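Side-chain contacts in bottromycin amidohydrolase (Streptomyces purpureus, PDB 6I5S), which probably hydrolyses the amide next to the thiazoline of a bottromycin precursor, acting as the gatekeeper enzyme of bottromycin biosynthesis with two bound zinc ions: residues Val104-Val108 with His109-Ala113; Ala168-Val171 with Asp172-Gly176; Leu312-Asp315 with Pro316-Glu320; Ala445-Pro449 with Ser450-Arg454. One frame throughout, in Å; residues are numbered along the deposited sequence.

Contact 1. Residues Val104-Val108 with His109-Ala113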
ATOM      1  N   VAL A 104      -7.119  10.451   2.247  1.00 27.80           N
ATOM      2  CA  VAL A 104      -8.166  10.702   1.259  1.00 28.11           C
ATOM      3  C   VAL A 104      -7.812  10.102  -0.089  1.00 26.58           C
ATOM      4  O   VAL A 104      -8.657   9.474  -0.735  1.00 28.65           O
ATOM      5  CB  VAL A 104      -8.457  12.217   1.160  1.00 29.26           C
ATOM      6  CG1 VAL A 104      -9.409  12.462  -0.040  1.00 27.70           C
ATOM      7  CG2 VAL A 104      -9.071  12.763   2.482  1.00 28.62           C
ATOM      8  N   GLY A 105      -6.549  10.249  -0.519  1.00 26.76           N
ATOM      9  CA  GLY A 105      -6.110   9.642  -1.771  1.00 26.72           C
ATOM     10  C   GLY A 105      -6.316   8.143  -1.793  1.00 30.16           C
ATOM     11  O   GLY A 105      -6.831   7.587  -2.772  1.00 25.83           O
ATOM     12  N   LEU A 106      -5.964   7.461  -0.690  1.00 26.18           N
ATOM     13  CA  LEU A 106      -6.194   6.024  -0.636  1.00 22.92           C
ATOM     14  C   LEU A 106      -7.673   5.686  -0.782  1.00 24.27           C
ATOM     15  O   LEU A 106      -8.024   4.836  -1.622  1.00 27.51           O
ATOM     16  CB  LEU A 106      -5.611   5.431   0.652  1.00 25.47           C
ATOM     17  CG  LEU A 106      -4.094   5.503   0.760  1.00 25.40           C
ATOM     18  CD1 LEU A 106      -3.643   5.120   2.155  1.00 27.12           C
ATOM     19  CD2 LEU A 106      -3.394   4.627  -0.266  1.00 24.02           C
ATOM     20  N   LEU A 107      -8.562   6.352   0.014  1.00 24.69           N
ATOM     21  CA  LEU A 107      -9.979   6.012   0.002  1.00 26.04           C
ATOM     22  C   LEU A 107     -10.570   6.193  -1.381  1.00 25.83           C
ATOM     23  O   LEU A 107     -11.354   5.374  -1.853  1.00 27.44           O
ATOM     24  CB  LEU A 107     -10.742   6.917   0.968  1.00 27.99           C
ATOM     25  CG  LEU A 107     -10.529   6.589   2.441  1.00 34.04           C
ATOM     26  CD1 LEU A 107     -11.264   7.681   3.241  1.00 37.61           C
ATOM     27  CD2 LEU A 107     -11.062   5.203   2.737  1.00 37.80           C
ATOM     28  N   VAL A 108     -10.225   7.295  -2.021  1.00 26.40           N
ATOM     29  CA  VAL A 108     -10.789   7.618  -3.341  1.00 33.21           C
ATOM     30  C   VAL A 108     -10.465   6.526  -4.353  1.00 28.05           C
ATOM     31  O   VAL A 108     -11.219   6.301  -5.309  1.00 29.52           O
ATOM     32  CB  VAL A 108     -10.234   8.996  -3.783  1.00 30.84           C
ATOM     33  CG1 VAL A 108     -10.248   9.147  -5.282  1.00 48.25           C
ATOM     34  CG2 VAL A 108     -11.008  10.101  -3.094  1.00 35.23           C
ATOM     35  N   HIS A 109      -9.357   5.811  -4.147  1.00 24.42           N
ATOM     36  CA  HIS A 109      -8.914   4.795  -5.074  1.00 28.34           C
ATOM     37  C   HIS A 109      -9.233   3.391  -4.599  1.00 27.22           C
ATOM     38  O   HIS A 109      -8.715   2.426  -5.187  1.00 25.81           O
ATOM     39  CB  HIS A 109      -7.414   4.965  -5.380  1.00 27.53           C
ATOM     40  CG  HIS A 109      -7.167   6.205  -6.171  1.00 25.00           C
ATOM     41  ND1 HIS A 109      -7.000   7.439  -5.589  1.00 26.15           N
ATOM     42  CD2 HIS A 109      -7.125   6.409  -7.517  1.00 29.31           C
ATOM     43  CE1 HIS A 109      -6.899   8.362  -6.536  1.00 29.64           C
ATOM     44  NE2 HIS A 109      -6.970   7.764  -7.714  1.00 28.47           N
ATOM     45  N   GLY A 110     -10.136   3.271  -3.616  1.00 25.38           N
ATOM     46  CA  GLY A 110     -10.632   1.978  -3.170  1.00 28.39           C
ATOM     47  C   GLY A 110      -9.774   1.303  -2.126  1.00 25.82           C
ATOM     48  O   GLY A 110     -10.002   0.134  -1.802  1.00 24.54           O
ATOM     49  N   VAL A 111      -8.767   1.999  -1.636  1.00 25.35           N
ATOM     50  CA  VAL A 111      -7.842   1.448  -0.640  1.00 26.10           C
ATOM     51  C   VAL A 111      -8.424   1.739   0.741  1.00 24.83           C
ATOM     52  O   VAL A 111      -8.455   2.897   1.194  1.00 26.42           O
ATOM     53  CB  VAL A 111      -6.451   2.047  -0.780  1.00 24.63           C
ATOM     54  CG1 VAL A 111      -5.546   1.454   0.330  1.00 24.86           C
ATOM     55  CG2 VAL A 111      -5.829   1.763  -2.133  1.00 28.40           C
ATOM     56  N   THR A 112      -8.877   0.686   1.405  1.00 25.03           N
ATOM     57  CA  THR A 112      -9.536   0.786   2.682  1.00 25.07           C
ATOM     58  C   THR A 112      -8.674   0.337   3.855  1.00 24.58           C
ATOM     59  O   THR A 112      -9.157   0.363   4.990  1.00 25.15           O
ATOM     60  CB  THR A 112     -10.855  -0.025   2.673  1.00 25.59           C
ATOM     61  OG1 THR A 112     -10.614  -1.380   2.333  1.00 30.36           O
ATOM     62  CG2 THR A 112     -11.852   0.537   1.647  1.00 27.50           C
ATOM     63  N   ALA A 113      -7.448  -0.116   3.591  1.00 23.94           N
ATOM     64  CA  ALA A 113      -6.487  -0.478   4.624  1.00 24.25           C
ATOM     65  C   ALA A 113      -5.078  -0.305   4.035  1.00 26.30           C
ATOM     66  O   ALA A 113      -4.890  -0.236   2.817  1.00 25.44           O
ATOM     67  CB  ALA A 113      -6.689  -1.915   5.096  1.00 28.87           C
TER
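The imidazole of His-109 folds back over the last turn of helix 100-108 and meets Gly-105 and Val-108. With CG anti to its own carbonyl carbon (chi1 -69°), the ring swings back along the helix, and ND1 gives its hydrogen to Gly-105 O at 2.8 Å. This bond is nearly straight (169°) and the acceptor lies in the ring plane, an arrangement that would hold the imidazole against turning about CB-CG. Val-108 CG1 approaches the ring obliquely, 3.7 Å from His-109 CE1. Replacing the histidine by an alanine is likely to cost Gly-105 O its straight N-H donor, the backbone bond from this position being weak, and to open a gap beside Val-108. Helix 100-108 ends in a Schellman motif: Gly-110, at positive phi, is its C-prime residue and bonds through N to Leu-107 O, while Val-111 N reaches Leu-106 O at 2.9 Å. Leu-106 O also accepts from His-109 N, the two donors arriving from opposite faces of the carbonyl plane. The turn leads straight into strand 111-116 of the beta-alpha-beta unit begun by strand 84-95. At the start of that strand, Val-111 packs back on the helix, its CB 3.8 Å from Leu-106 CB and its CG1 3.9 Å from Leu-106 CD2, an apolar contact at a slant. Trp-438 of helix 431-444 meets the His-109 ring edge-to-face, and Phe-90 and Asp-92 of strand 84-95 pack on Val-111.

Contact 2. Residues Ala168-Val171 with Asp172-Gly176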
ATOM      1  N   ALA A 168      14.444  -6.387  23.298  1.00 29.82           N
ATOM      2  CA  ALA A 168      13.351  -6.529  24.262  1.00 33.45           C
ATOM      3  C   ALA A 168      12.530  -5.243  24.357  1.00 34.57           C
ATOM      4  O   ALA A 168      11.294  -5.287  24.498  1.00 29.78           O
ATOM      5  CB  ALA A 168      13.952  -6.934  25.616  1.00 34.80           C
ATOM      6  N   LYS A 169      13.194  -4.089  24.342  1.00 29.29           N
ATOM      7  CA  LYS A 169      12.488  -2.819  24.455  1.00 33.04           C
ATOM      8  C   LYS A 169      11.542  -2.587  23.284  1.00 33.51           C
ATOM      9  O   LYS A 169      10.520  -1.914  23.435  1.00 28.84           O
ATOM     10  CB  LYS A 169      13.486  -1.658  24.559  1.00 31.59           C
ATOM     11  CG  LYS A 169      14.306  -1.532  25.889  1.00 34.96           C
ATOM     12  CD  LYS A 169      15.248  -0.294  25.706  1.00 47.13           C
ATOM     13  CE  LYS A 169      16.139  -0.050  26.863  1.00 79.59           C
ATOM     14  NZ  LYS A 169      17.025   1.112  26.584  1.00 98.11           N
ATOM     15  N   VAL A 170      11.878  -3.091  22.096  1.00 30.10           N
ATOM     16  CA  VAL A 170      10.971  -2.953  20.982  1.00 26.02           C
ATOM     17  C   VAL A 170       9.766  -3.862  21.151  1.00 25.92           C
ATOM     18  O   VAL A 170       8.627  -3.438  20.925  1.00 26.01           O
ATOM     19  CB  VAL A 170      11.697  -3.201  19.653  1.00 28.16           C
ATOM     20  CG1 VAL A 170      10.728  -3.120  18.472  1.00 30.01           C
ATOM     21  CG2 VAL A 170      12.851  -2.267  19.537  1.00 31.71           C
ATOM     22  N   VAL A 171      10.000  -5.106  21.540  1.00 25.48           N
ATOM     23  CA  VAL A 171       8.908  -6.026  21.820  1.00 25.21           C
ATOM     24  C   VAL A 171       7.975  -5.443  22.917  1.00 25.77           C
ATOM     25  O   VAL A 171       6.748  -5.537  22.814  1.00 26.88           O
ATOM     26  CB  VAL A 171       9.490  -7.402  22.202  1.00 26.52           C
ATOM     27  CG1 VAL A 171       8.441  -8.326  22.797  1.00 29.86           C
ATOM     28  CG2 VAL A 171      10.118  -8.130  20.953  1.00 28.36           C
ATOM     29  N   ASP A 172       8.536  -4.778  23.926  1.00 27.56           N
ATOM     30  CA  ASP A 172       7.703  -4.128  24.962  1.00 28.47           C
ATOM     31  C   ASP A 172       6.764  -3.081  24.382  1.00 27.64           C
ATOM     32  O   ASP A 172       5.599  -2.976  24.811  1.00 28.01           O
ATOM     33  CB  ASP A 172       8.588  -3.458  25.998  1.00 27.40           C
ATOM     34  CG  ASP A 172       9.385  -4.457  26.854  1.00 41.92           C
ATOM     35  OD1 ASP A 172       8.936  -5.624  26.973  1.00 32.32           O
ATOM     36  OD2 ASP A 172      10.401  -4.050  27.490  1.00 32.58           O
ATOM     37  N   ASP A 173       7.299  -2.213  23.492  1.00 25.82           N
ATOM     38  CA  ASP A 173       6.496  -1.206  22.818  1.00 28.32           C
ATOM     39  C   ASP A 173       5.391  -1.848  21.971  1.00 27.77           C
ATOM     40  O   ASP A 173       4.248  -1.388  21.978  1.00 25.26           O
ATOM     41  CB  ASP A 173       7.357  -0.331  21.923  1.00 32.51           C
ATOM     42  CG  ASP A 173       8.072   0.808  22.640  1.00 33.27           C
ATOM     43  OD1 ASP A 173       7.856   1.071  23.815  1.00 32.75           O
ATOM     44  OD2 ASP A 173       8.885   1.506  21.961  1.00 34.65           O
ATOM     45  N   VAL A 174       5.718  -2.894  21.225  1.00 27.34           N
ATOM     46  CA  VAL A 174       4.734  -3.552  20.378  1.00 27.84           C
ATOM     47  C   VAL A 174       3.577  -4.064  21.222  1.00 24.78           C
ATOM     48  O   VAL A 174       2.401  -3.786  20.934  1.00 26.45           O
ATOM     49  CB  VAL A 174       5.397  -4.666  19.547  1.00 27.12           C
ATOM     50  CG1 VAL A 174       4.368  -5.529  18.845  1.00 24.31           C
ATOM     51  CG2 VAL A 174       6.348  -4.035  18.519  1.00 24.14           C
ATOM     52  N   LEU A 175       3.893  -4.843  22.248  1.00 25.29           N
ATOM     53  CA  LEU A 175       2.874  -5.486  23.039  1.00 25.33           C
ATOM     54  C   LEU A 175       2.186  -4.501  23.997  1.00 27.96           C
ATOM     55  O   LEU A 175       1.064  -4.767  24.419  1.00 29.18           O
ATOM     56  CB  LEU A 175       3.484  -6.646  23.831  1.00 26.61           C
ATOM     57  CG  LEU A 175       4.083  -7.814  22.972  1.00 29.54           C
ATOM     58  CD1 LEU A 175       4.569  -8.885  23.930  1.00 27.59           C
ATOM     59  CD2 LEU A 175       3.088  -8.408  21.993  1.00 34.69           C
ATOM     60  N   GLY A 176       2.844  -3.398  24.375  1.00 26.15           N
ATOM     61  CA  GLY A 176       2.270  -2.463  25.340  1.00 28.42           C
ATOM     62  C   GLY A 176       1.295  -1.524  24.683  1.00 27.77           C
ATOM     63  O   GLY A 176       0.267  -1.181  25.284  1.00 28.09           O
TER
HETATM   64  O   HOH W   1      10.128   0.144  25.115  1.00 29.52           O
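Four successive i to i+4 amide bonds carry the backbone from Ala-168 to Leu-175 as regular alpha-helix, with Leu-175 N to Val-171 O the straightest of them at 172°. This is the middle and later part of helix 164-177, a peripheral element whose two sides differ in character; the centre of the contact lies about 25 Å from the centre of the chain. Val-174 turns toward the preceding turn and is buried; its CG2 lies 3.4 Å from Val-170 O and 4.5 Å from Val-170 CG1, so the two valines follow one another along the inner side. Ala-144, Ile-182 and Ile-205, all in loops, pack against Val-174, and Ile-205 reaches Leu-175 as well. Next to this row, Val-171 and Leu-175 lie side by side and point the same way, Val-171 CG1 being 4.1 Å from Leu-175 CD1. Val-171 CG1 stands anti to the backbone N (chi1 168°), which sends that methyl forward along the helix to the leucine. The aspartates lie on a more exposed part of the helix. Asp-172 doubles back over the carbonyl of Ala-168, its CG 3.1 Å from Ala-168 O and both carboxylate oxygens 3.4 Å from the same atom; the two oxygen-to-oxygen approaches join acceptors and are not hydrogen bonds; the backbone N of Asp-172 supplies the hydrogen to that carbonyl. One turn on from Lys-169, Asp-173 is joined to it indirectly: a single water donates to Lys-169 O at 2.7 Å and, more weakly, to Asp-173 OD1.

Contact 3. Residues Leu312-Asp315 with Pro316-Glu320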
ATOM      1  N   LEU A 312      14.815  15.718 -14.948  1.00 35.72           N
ATOM      2  CA  LEU A 312      15.076  16.643 -16.050  1.00 43.01           C
ATOM      3  C   LEU A 312      16.482  16.460 -16.617  1.00 37.68           C
ATOM      4  O   LEU A 312      16.699  16.596 -17.834  1.00 40.37           O
ATOM      5  CB  LEU A 312      14.889  18.075 -15.563  1.00 53.32           C
ATOM      6  CG  LEU A 312      15.289  19.199 -16.500  1.00 64.76           C
ATOM      7  CD1 LEU A 312      14.261  19.317 -17.602  1.00 67.47           C
ATOM      8  CD2 LEU A 312      15.451  20.505 -15.718  1.00 86.22           C
ATOM      9  N   ARG A 313      17.458  16.228 -15.759  1.00 44.90           N
ATOM     10  CA  ARG A 313      18.851  16.151 -16.171  1.00 44.80           C
ATOM     11  C   ARG A 313      19.209  14.802 -16.783  1.00 38.38           C
ATOM     12  O   ARG A 313      20.229  14.704 -17.449  1.00 43.22           O
ATOM     13  CB  ARG A 313      19.783  16.413 -14.977  1.00 53.83           C
ATOM     14  CG  ARG A 313      19.592  17.776 -14.317  1.00 59.98           C
ATOM     15  CD  ARG A 313      20.243  18.864 -15.099  1.00 60.11           C
ATOM     16  NE  ARG A 313      20.212  20.139 -14.388  1.00 65.90           N
ATOM     17  CZ  ARG A 313      19.747  21.281 -14.885  1.00 72.77           C
ATOM     18  NH1 ARG A 313      19.260  21.337 -16.114  1.00 72.82           N
ATOM     19  NH2 ARG A 313      19.778  22.377 -14.142  1.00 84.04           N
ATOM     20  N   LEU A 314      18.379  13.784 -16.604  1.00 38.99           N
ATOM     21  CA  LEU A 314      18.760  12.431 -16.997  1.00 40.37           C
ATOM     22  C   LEU A 314      18.760  12.262 -18.515  1.00 35.05           C
ATOM     23  O   LEU A 314      17.762  12.537 -19.201  1.00 47.48           O
ATOM     24  CB  LEU A 314      17.799  11.434 -16.361  1.00 41.79           C
ATOM     25  CG  LEU A 314      18.133   9.945 -16.472  1.00 50.26           C
ATOM     26  CD1 LEU A 314      19.520   9.645 -15.898  1.00 53.17           C
ATOM     27  CD2 LEU A 314      17.066   9.122 -15.766  1.00 54.18           C
ATOM     28  N   ASP A 315      19.861  11.767 -19.039  1.00 39.79           N
ATOM     29  CA  ASP A 315      19.916  11.451 -20.461  1.00 43.14           C
ATOM     30  C   ASP A 315      18.840  10.424 -20.816  1.00 45.67           C
ATOM     31  O   ASP A 315      18.717   9.381 -20.136  1.00 42.07           O
ATOM     32  CB  ASP A 315      21.298  10.926 -20.813  1.00 48.41           C
ATOM     33  CG  ASP A 315      21.340  10.219 -22.169  1.00 60.20           C
ATOM     34  OD1 ASP A 315      20.803  10.745 -23.161  1.00 61.16           O
ATOM     35  OD2 ASP A 315      21.939   9.131 -22.240  1.00 71.03           O
ATOM     36  N   PRO A 316      18.006  10.699 -21.813  1.00 44.45           N
ATOM     37  CA  PRO A 316      16.973   9.726 -22.193  1.00 45.48           C
ATOM     38  C   PRO A 316      17.488   8.306 -22.426  1.00 43.21           C
ATOM     39  O   PRO A 316      16.762   7.350 -22.120  1.00 43.46           O
ATOM     40  CB  PRO A 316      16.412  10.327 -23.492  1.00 62.26           C
ATOM     41  CG  PRO A 316      16.680  11.785 -23.391  1.00 58.00           C
ATOM     42  CD  PRO A 316      17.949  11.924 -22.642  1.00 52.38           C
ATOM     43  N   ALA A 317      18.698   8.121 -22.961  1.00 46.59           N
ATOM     44  CA  ALA A 317      19.186   6.756 -23.168  1.00 43.15           C
ATOM     45  C   ALA A 317      19.364   6.040 -21.837  1.00 43.25           C
ATOM     46  O   ALA A 317      19.076   4.842 -21.714  1.00 42.00           O
ATOM     47  CB  ALA A 317      20.494   6.763 -23.957  1.00 43.34           C
ATOM     48  N   GLU A 318      19.853   6.755 -20.834  1.00 38.80           N
ATOM     49  CA  GLU A 318      20.041   6.159 -19.510  1.00 41.90           C
ATOM     50  C   GLU A 318      18.700   5.892 -18.847  1.00 41.56           C
ATOM     51  O   GLU A 318      18.531   4.882 -18.159  1.00 37.27           O
ATOM     52  CB  GLU A 318      20.887   7.076 -18.645  1.00 43.13           C
ATOM     53  CG  GLU A 318      21.083   6.619 -17.204  1.00 39.50           C
ATOM     54  CD  GLU A 318      21.818   5.309 -17.074  1.00 49.84           C
ATOM     55  OE1 GLU A 318      22.345   4.774 -18.094  1.00 50.64           O
ATOM     56  OE2 GLU A 318      21.898   4.824 -15.942  1.00 42.43           O
ATOM     57  N   ALA A 319      17.720   6.779 -19.062  1.00 39.93           N
ATOM     58  CA  ALA A 319      16.381   6.547 -18.536  1.00 43.15           C
ATOM     59  C   ALA A 319      15.807   5.245 -19.089  1.00 38.51           C
ATOM     60  O   ALA A 319      15.220   4.448 -18.343  1.00 37.67           O
ATOM     61  CB  ALA A 319      15.479   7.744 -18.881  1.00 41.94           C
ATOM     62  N   GLU A 320      15.951   5.037 -20.400  1.00 35.51           N
ATOM     63  CA  GLU A 320      15.548   3.785 -21.055  1.00 35.42           C
ATOM     64  C   GLU A 320      16.279   2.579 -20.463  1.00 37.71           C
ATOM     65  O   GLU A 320      15.676   1.518 -20.258  1.00 39.19           O
ATOM     66  CB  GLU A 320      15.793   3.848 -22.572  1.00 44.38           C
ATOM     67  CG  GLU A 320      15.045   4.930 -23.275  1.00 87.70           C
ATOM     68  CD  GLU A 320      13.562   4.670 -23.309  1.00132.49           C
ATOM     69  OE1 GLU A 320      13.112   3.676 -22.701  1.00145.89           O
ATOM     70  OE2 GLU A 320      12.844   5.462 -23.947  1.00157.87           O
TER
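This is a surface contact at the junction of helices 301-313 and 316-338, where Leu-314 and Asp-315 form the link and meet the first turn of the second helix. Leu-314 supplies the apolar half. Its CG is anti to the backbone N (chi1 -171°), which carries both methyls forward: CD1 lies 3.6 Å from Glu-318 CG, and CD2 3.8 Å from Ala-319 CB. With an alanine in place of this leucine, the aliphatic part of Glu-318 would probably lose its cover and a gap would open against the Ala-319 methyl. The Glu-318 chain bends at chi2 and leads its carboxylate away, to salt bridges with Arg-321 and Arg-322. Asp-315 supplies the polar half. Its carboxylate stands over the start of the helix and accepts two weak bonds, from Ala-317 N to OD1 at 3.4 Å and from Glu-318 N to OD2 at 3.5 Å, while OD2 also touches Ala-317 CB. Ala-319 N closes the first helical turn onto Asp-315 O at 3.0 Å. Pro-316, with no amide hydrogen to offer, occupies the first position of the helix. An aspartate whose side chain caps the amides of the opening turn, followed directly by proline, is a typical helix N-cap.

Contact 4. Residues Ala445-Pro449 with Ser450-Arg454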
ATOM      1  N   ALA A 445      -4.203  21.249  -1.773  1.00 41.45           N
ATOM      2  CA  ALA A 445      -2.795  21.316  -2.108  1.00 41.35           C
ATOM      3  C   ALA A 445      -2.491  22.400  -3.128  1.00 37.48           C
ATOM      4  O   ALA A 445      -1.325  22.624  -3.450  1.00 47.27           O
ATOM      5  CB  ALA A 445      -2.338  19.968  -2.631  1.00 47.49           C
ATOM      6  N   GLY A 446      -3.500  23.073  -3.662  1.00 41.24           N
ATOM      7  CA  GLY A 446      -3.271  24.171  -4.584  1.00 42.37           C
ATOM      8  C   GLY A 446      -3.394  23.829  -6.043  1.00 40.07           C
ATOM      9  O   GLY A 446      -3.055  24.661  -6.884  1.00 45.55           O
ATOM     10  N   LEU A 447      -3.821  22.628  -6.378  1.00 40.95           N
ATOM     11  CA  LEU A 447      -3.979  22.241  -7.770  1.00 44.12           C
ATOM     12  C   LEU A 447      -5.447  22.346  -8.142  1.00 41.03           C
ATOM     13  O   LEU A 447      -6.308  21.870  -7.404  1.00 42.32           O
ATOM     14  CB  LEU A 447      -3.478  20.819  -7.998  1.00 38.57           C
ATOM     15  CG  LEU A 447      -3.526  20.400  -9.470  1.00 42.01           C
ATOM     16  CD1 LEU A 447      -2.556  21.184 -10.273  1.00 39.60           C
ATOM     17  CD2 LEU A 447      -3.218  18.901  -9.554  1.00 46.46           C
ATOM     18  N   ASP A 448      -5.720  22.974  -9.283  1.00 38.24           N
ATOM     19  CA  ASP A 448      -7.046  23.034  -9.845  1.00 49.49           C
ATOM     20  C   ASP A 448      -7.570  21.619 -10.049  1.00 44.48           C
ATOM     21  O   ASP A 448      -6.972  20.855 -10.820  1.00 44.38           O
ATOM     22  CB  ASP A 448      -6.982  23.785 -11.175  1.00 63.82           C
ATOM     23  CG  ASP A 448      -8.332  24.044 -11.766  1.00 66.90           C
ATOM     24  OD1 ASP A 448      -9.314  23.373 -11.387  1.00 54.27           O
ATOM     25  OD2 ASP A 448      -8.389  24.918 -12.649  1.00 72.07           O
ATOM     26  N   PRO A 449      -8.681  21.235  -9.415  1.00 42.36           N
ATOM     27  CA  PRO A 449      -9.193  19.865  -9.598  1.00 46.88           C
ATOM     28  C   PRO A 449      -9.429  19.482 -11.039  1.00 46.07           C
ATOM     29  O   PRO A 449      -9.370  18.293 -11.359  1.00 39.62           O
ATOM     30  CB  PRO A 449     -10.517  19.879  -8.812  1.00 45.86           C
ATOM     31  CG  PRO A 449     -10.418  21.033  -7.934  1.00 45.64           C
ATOM     32  CD  PRO A 449      -9.579  22.053  -8.594  1.00 43.07           C
ATOM     33  N   SER A 450      -9.733  20.432 -11.930  1.00 40.01           N
ATOM     34  CA  SER A 450      -9.947  20.041 -13.311  1.00 49.27           C
ATOM     35  C   SER A 450      -8.669  19.552 -13.988  1.00 42.10           C
ATOM     36  O   SER A 450      -8.743  18.980 -15.080  1.00 49.35           O
ATOM     37  CB  SER A 450     -10.552  21.226 -14.071  1.00 58.65           C
ATOM     38  OG  SER A 450      -9.715  22.355 -13.942  1.00 82.40           O
ATOM     39  N   ALA A 451      -7.506  19.769 -13.381  1.00 43.04           N
ATOM     40  CA  ALA A 451      -6.256  19.263 -13.937  1.00 46.35           C
ATOM     41  C   ALA A 451      -6.043  17.767 -13.710  1.00 44.62           C
ATOM     42  O   ALA A 451      -5.109  17.200 -14.310  1.00 39.06           O
ATOM     43  CB  ALA A 451      -5.086  20.026 -13.328  1.00 47.70           C
ATOM     44  N   TRP A 452      -6.843  17.111 -12.843  1.00 38.98           N
ATOM     45  CA  TRP A 452      -6.593  15.708 -12.496  1.00 35.86           C
ATOM     46  C   TRP A 452      -7.932  15.007 -12.226  1.00 33.90           C
ATOM     47  O   TRP A 452      -8.385  14.825 -11.063  1.00 33.55           O
ATOM     48  CB  TRP A 452      -5.649  15.561 -11.295  1.00 32.94           C
ATOM     49  CG  TRP A 452      -5.058  14.184 -11.122  1.00 31.66           C
ATOM     50  CD1 TRP A 452      -5.500  12.987 -11.659  1.00 35.48           C
ATOM     51  CD2 TRP A 452      -3.888  13.859 -10.371  1.00 33.72           C
ATOM     52  NE1 TRP A 452      -4.643  11.969 -11.315  1.00 32.99           N
ATOM     53  CE2 TRP A 452      -3.673  12.467 -10.499  1.00 34.38           C
ATOM     54  CE3 TRP A 452      -3.010  14.604  -9.584  1.00 32.51           C
ATOM     55  CZ2 TRP A 452      -2.617  11.827  -9.898  1.00 30.39           C
ATOM     56  CZ3 TRP A 452      -1.975  13.959  -8.974  1.00 34.75           C
ATOM     57  CH2 TRP A 452      -1.768  12.589  -9.152  1.00 31.47           C
ATOM     58  N   ALA A 453      -8.571  14.550 -13.313  1.00 32.81           N
ATOM     59  CA  ALA A 453      -9.854  13.865 -13.170  1.00 35.69           C
ATOM     60  C   ALA A 453      -9.695  12.551 -12.420  1.00 37.66           C
ATOM     61  O   ALA A 453      -8.712  11.816 -12.593  1.00 36.89           O
ATOM     62  CB  ALA A 453     -10.472  13.587 -14.533  1.00 36.88           C
ATOM     63  N   ARG A 454     -10.666  12.238 -11.564  1.00 34.04           N
ATOM     64  CA  ARG A 454     -10.611  10.978 -10.849  1.00 31.82           C
ATOM     65  C   ARG A 454     -10.624   9.815 -11.832  1.00 36.18           C
ATOM     66  O   ARG A 454     -11.425   9.793 -12.794  1.00 33.19           O
ATOM     67  CB  ARG A 454     -11.811  10.890  -9.881  1.00 36.34           C
ATOM     68  CG  ARG A 454     -11.747   9.698  -9.005  1.00 34.30           C
ATOM     69  CD  ARG A 454     -12.797   9.715  -7.860  1.00 32.81           C
ATOM     70  NE  ARG A 454     -14.129   9.505  -8.391  1.00 35.54           N
ATOM     71  CZ  ARG A 454     -14.654   8.309  -8.644  1.00 35.18           C
ATOM     72  NH1 ARG A 454     -13.972   7.197  -8.409  1.00 35.78           N
ATOM     73  NH2 ARG A 454     -15.893   8.223  -9.087  1.00 36.81           N
TER
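Hydrogen bonds carry most of the contact between Asp-448 and Ser-450. Ser-450 OG donates to Asp-448 OD1 at 2.8 Å, and Ser-450 N reaches the same oxygen at 3.0 Å, closing an Asx turn and gripping that oxygen a second time. Both donors come from the same face of the carboxylate, well above its plane. The serine hydroxyl stands between its own backbone N and carbonyl carbon (chi1 56°), which places OG beside its amide and lets the two share the acceptor. Asp-448 has CG anti to its backbone N, bringing OD1 forward over the start of the turn. Backbone bonds complete the fold of this stretch: Ala-451 N to Asp-448 O at 2.8 Å and Trp-452 N to Pro-449 O at 3.2 Å, the i to i+3 pattern of a short 3-10 turn. Apolar contacts form the other group. Leu-447 CD1 rests 4.1 Å from Ala-451 CB, and Leu-447 CD2 comes to the edge of the Trp-452 indole, 4.3 Å from CE3. The indole NE1 is bonded to Ala-456 O, and Trp-438 of helix 431-444 meets this ring edge-to-face. With two donors turned on Asp-448 OD1, the carboxylate is probably favoured in its charged form, and the aspartate and serine hold each other's side chains while Leu-447 packs on Gln-294 and Trp-452 on Ala-295, tying the turn to helix 290-295.

Contact 1 is fully buried, whereas contact 2 is partly buried and contacts 3 and 4 lie at the surface. Contacts 1 and 3 stand at opposite kinds of helix end: a C-terminal Schellman turn made mostly by backbone atoms, and an N-cap made by a carboxylate. Contact 2 lies within one helix, and contact 4 in the loop after helix 431-444. Only contacts 1 and 4 touch, Val-108 CG1 packing 3.7 Å from Arg-454 CD, and Trp-438 meets rings from both. Acidic side chains feature in contacts 2, 3 and 4, whereas in contact 1 the one polar side chain bonding across is an imidazole. Contacts 2 and 4 lie on opposite sides of the chain's centre.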